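Local coordinates for protein DNA polymerase III beta subunit (Streptococcus pyogenes, PDB 2AVT) that probably encircles DNA as a ring-shaped dimer and tethers the replicative polymerase to its template, giving processive synthesis, at residues Phe225-Phe233 with Ser239-Gly247. Numbering follows the deposited sequence.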
loop_
_atom_site.group_PDB
_atom_site.type_symbol
_atom_site.label_atom_id
_atom_site.label_comp_id
_atom_site.label_asym_id
_atom_site.label_seq_id
_atom_site.Cartn_x
_atom_site.Cartn_y
_atom_site.Cartn_z
ATOM N N PHE A 225 29.224 -14.274 13.187
ATOM C CA PHE A 225 29.598 -15.348 14.102
ATOM C C PHE A 225 28.663 -16.535 13.910
ATOM O O PHE A 225 27.472 -16.358 13.637
ATOM C CB PHE A 225 29.524 -14.878 15.555
ATOM C CG PHE A 225 30.376 -13.683 15.849
ATOM C CD1 PHE A 225 31.697 -13.836 16.226
ATOM C CD2 PHE A 225 29.861 -12.402 15.732
ATOM C CE1 PHE A 225 32.490 -12.734 16.482
ATOM C CE2 PHE A 225 30.644 -11.302 15.986
ATOM C CZ PHE A 225 31.963 -11.463 16.362
ATOM N N PHE A 226 29.199 -17.745 14.050
ATOM C CA PHE A 226 28.385 -18.941 13.874
ATOM C C PHE A 226 28.272 -19.799 15.120
ATOM O O PHE A 226 29.153 -19.809 15.978
ATOM C CB PHE A 226 28.940 -19.833 12.757
ATOM C CG PHE A 226 29.092 -19.149 11.432
ATOM C CD1 PHE A 226 30.156 -18.289 11.198
ATOM C CD2 PHE A 226 28.195 -19.398 10.406
ATOM C CE1 PHE A 226 30.325 -17.693 9.957
ATOM C CE2 PHE A 226 28.356 -18.806 9.162
ATOM C CZ PHE A 226 29.425 -17.951 8.936
ATOM N N SER A 227 27.158 -20.517 15.199
ATOM C CA SER A 227 26.880 -21.453 16.275
ATOM C C SER A 227 26.118 -22.515 15.502
ATOM O O SER A 227 25.773 -22.305 14.337
ATOM C CB SER A 227 25.988 -20.833 17.356
ATOM O OG SER A 227 24.616 -20.952 17.026
ATOM N N PRO A 228 25.848 -23.670 16.119
ATOM C CA PRO A 228 25.115 -24.696 15.369
ATOM C C PRO A 228 23.670 -24.313 15.046
ATOM O O PRO A 228 23.168 -24.609 13.957
ATOM C CB PRO A 228 25.187 -25.917 16.289
ATOM C CG PRO A 228 26.443 -25.681 17.086
ATOM C CD PRO A 228 26.355 -24.208 17.391
ATOM N N SER A 229 23.009 -23.646 15.988
ATOM C CA SER A 229 21.610 -23.274 15.804
ATOM C C SER A 229 21.340 -21.910 15.177
ATOM O O SER A 229 20.267 -21.687 14.621
ATOM C CB SER A 229 20.867 -23.376 17.143
ATOM O OG SER A 229 21.557 -22.670 18.161
ATOM N N GLN A 230 22.295 -20.995 15.262
ATOM C CA GLN A 230 22.088 -19.680 14.674
ATOM C C GLN A 230 23.348 -18.949 14.246
ATOM O O GLN A 230 24.473 -19.338 14.581
ATOM C CB GLN A 230 21.293 -18.781 15.631
ATOM C CG GLN A 230 21.533 -19.036 17.106
ATOM C CD GLN A 230 20.929 -17.957 17.993
ATOM O OE1 GLN A 230 19.873 -17.403 17.693
ATOM N NE2 GLN A 230 21.596 -17.665 19.094
ATOM N N ILE A 231 23.137 -17.881 13.487
ATOM C CA ILE A 231 24.219 -17.048 13.005
ATOM C C ILE A 231 23.945 -15.636 13.522
ATOM O O ILE A 231 22.790 -15.196 13.582
ATOM C CB ILE A 231 24.277 -17.076 11.461
ATOM C CG1 ILE A 231 25.334 -16.101 10.945
ATOM C CG2 ILE A 231 22.920 -16.748 10.882
ATOM C CD1 ILE A 231 25.433 -16.088 9.433
ATOM N N LEU A 232 25.004 -14.951 13.936
ATOM C CA LEU A 232 24.896 -13.598 14.454
ATOM C C LEU A 232 25.617 -12.615 13.537
ATOM O O LEU A 232 26.800 -12.791 13.241
ATOM C CB LEU A 232 25.506 -13.522 15.859
ATOM C CG LEU A 232 25.915 -12.152 16.424
ATOM C CD1 LEU A 232 24.708 -11.231 16.598
ATOM C CD2 LEU A 232 26.603 -12.367 17.757
ATOM N N PHE A 233 24.890 -11.609 13.060
ATOM C CA PHE A 233 25.482 -10.565 12.236
ATOM C C PHE A 233 25.569 -9.383 13.190
ATOM O O PHE A 233 24.565 -9.015 13.808
ATOM C CB PHE A 233 24.587 -10.201 11.050
ATOM C CG PHE A 233 24.374 -11.316 10.077
ATOM C CD1 PHE A 233 23.367 -12.245 10.275
ATOM C CD2 PHE A 233 25.160 -11.420 8.941
ATOM C CE1 PHE A 233 23.148 -13.244 9.358
ATOM C CE2 PHE A 233 24.945 -12.420 8.019
ATOM C CZ PHE A 233 23.940 -13.332 8.226
ATOM N N SER A 239 22.887 -6.067 16.744
ATOM C CA SER A 239 23.163 -7.498 16.765
ATOM C C SER A 239 21.921 -8.155 16.178
ATOM O O SER A 239 20.810 -8.013 16.696
ATOM C CB SER A 239 23.420 -7.989 18.185
ATOM O OG SER A 239 24.663 -7.506 18.650
ATOM N N PHE A 240 22.118 -8.850 15.071
ATOM C CA PHE A 240 21.035 -9.514 14.359
ATOM C C PHE A 240 21.273 -11.033 14.382
ATOM O O PHE A 240 22.250 -11.526 13.800
ATOM C CB PHE A 240 21.026 -8.981 12.922
ATOM C CG PHE A 240 19.879 -9.462 12.073
ATOM C CD1 PHE A 240 20.010 -10.597 11.287
ATOM C CD2 PHE A 240 18.711 -8.726 11.975
ATOM C CE1 PHE A 240 19.002 -10.980 10.415
ATOM C CE2 PHE A 240 17.701 -9.107 11.101
ATOM C CZ PHE A 240 17.848 -10.232 10.323
ATOM N N TYR A 241 20.390 -11.764 15.063
ATOM C CA TYR A 241 20.494 -13.224 15.148
ATOM C C TYR A 241 19.459 -13.883 14.256
ATOM O O TYR A 241 18.360 -13.356 14.069
ATOM C CB TYR A 241 20.245 -13.731 16.568
ATOM C CG TYR A 241 21.201 -13.236 17.609
ATOM C CD1 TYR A 241 21.118 -11.937 18.098
ATOM C CD2 TYR A 241 22.172 -14.075 18.132
ATOM C CE1 TYR A 241 21.976 -11.490 19.085
ATOM C CE2 TYR A 241 23.040 -13.633 19.122
ATOM C CZ TYR A 241 22.935 -12.342 19.591
ATOM O OH TYR A 241 23.795 -11.899 20.570
ATOM N N THR A 242 19.801 -15.049 13.723
ATOM C CA THR A 242 18.882 -15.781 12.874
ATOM C C THR A 242 18.957 -17.272 13.152
ATOM O O THR A 242 20.048 -17.832 13.276
ATOM C CB THR A 242 19.189 -15.597 11.395
ATOM O OG1 THR A 242 19.266 -14.199 11.083
ATOM C CG2 THR A 242 18.091 -16.241 10.572
ATOM N N ARG A 243 17.790 -17.907 13.248
ATOM C CA ARG A 243 17.707 -19.343 13.485
ATOM C C ARG A 243 18.143 -20.050 12.205
ATOM O O ARG A 243 17.838 -19.590 11.107
ATOM C CB ARG A 243 16.265 -19.717 13.851
ATOM C CG ARG A 243 15.896 -21.185 13.714
ATOM C CD ARG A 243 14.471 -21.400 14.228
ATOM N NE ARG A 243 13.888 -22.673 13.808
ATOM C CZ ARG A 243 13.530 -22.959 12.559
ATOM N NH1 ARG A 243 12.993 -24.142 12.275
ATOM N NH2 ARG A 243 13.696 -22.066 11.594
ATOM N N LEU A 244 18.855 -21.164 12.351
ATOM C CA LEU A 244 19.336 -21.918 11.196
ATOM C C LEU A 244 18.462 -23.120 10.856
ATOM O O LEU A 244 17.884 -23.754 11.742
ATOM C CB LEU A 244 20.769 -22.411 11.445
ATOM C CG LEU A 244 21.876 -21.363 11.615
ATOM C CD1 LEU A 244 23.190 -22.073 11.855
ATOM C CD2 LEU A 244 21.971 -20.487 10.384
ATOM N N LEU A 245 18.370 -23.426 9.566
ATOM C CA LEU A 245 17.599 -24.578 9.126
ATOM C C LEU A 245 18.536 -25.780 9.204
ATOM O O LEU A 245 19.595 -25.791 8.582
ATOM C CB LEU A 245 17.098 -24.371 7.696
ATOM C CG LEU A 245 16.029 -23.285 7.543
ATOM C CD1 LEU A 245 15.785 -22.989 6.071
ATOM C CD2 LEU A 245 14.741 -23.746 8.228
ATOM N N GLU A 246 18.164 -26.777 9.997
ATOM C CA GLU A 246 18.999 -27.963 10.139
ATOM C C GLU A 246 18.702 -28.961 9.037
ATOM O O GLU A 246 17.630 -28.933 8.427
ATOM C CB GLU A 246 18.769 -28.635 11.494
ATOM C CG GLU A 246 18.968 -27.723 12.689
ATOM C CD GLU A 246 18.943 -28.482 14.001
ATOM O OE1 GLU A 246 18.088 -29.390 14.147
ATOM O OE2 GLU A 246 19.771 -28.165 14.887
ATOM N N GLY A 247 19.661 -29.845 8.788
ATOM C CA GLY A 247 19.477 -30.838 7.758
ATOM C C GLY A 247 20.564 -30.783 6.709
ATOM O O GLY A 247 21.413 -29.890 6.703
HETATM O O HOH W 1 18.373 -23.343 14.851
#
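Leu232 and Tyr241 meet on one face of an antiparallel beta hairpin, where CD1 of Leu232 sits 3.7 Å from the centroid of the Tyr241 ring and only 12° off the ring normal, a CH-pi contact over the centre of the face. With chi1 at 161°, CG of Leu232 turns anti to the backbone N, and the branch thereby reaches across to the ring. Further along this face the Gln230 amide slants past the same ring, NE2 lying 3.8 Å from Tyr241 CD2. The other face, which carries Phe233, Phe240, Ile231 and Thr242, is mostly apolar: Phe233 CD1 and Phe240 CD1 approach to 3.9 Å with the two side chains side by side. Beyond the strand end the Leu244 side chain crosses that of Ile231 at about a right angle, CD2 meeting Ile231 CG2.

The backbone fixes this pairing. Phe233 and Phe240 form a reciprocal hydrogen-bonded pair, Phe233 N to Phe240 O spanning 2.7 Å with 175° at the hydrogen; in the next hydrogen-bonded pair Thr242 N donates to Ile231 O at 3.0 Å. Beyond the last paired residues Leu244 N still reaches Ser229 O at 2.7 Å. The turn that delivers Ser229 is held by an ST motif, Gln230 N donating to Ser227 OG at 2.9 Å.

Outward, the Phe233 ring meets Phe211 of helix 205-214, which also receives Phe240, while Leu203 of strand 199-204 packs on Ile231, Thr242 and Leu244. Tyr241 bonds through its backbone to Ser53, joining the hairpin of the central domain to strand 52-59 in a continuous sheet, whose Ile52 and Ile54 lie against Phe240. One hairpin face thus pairs a CH-pi contact with a nearby amide, whereas the other packs buried Phe233, Phe240 and Ile231 against helix and strand; Thr242 OG1 is buried there with no partner in the model, a probable energetic cost borne among apolar neighbours.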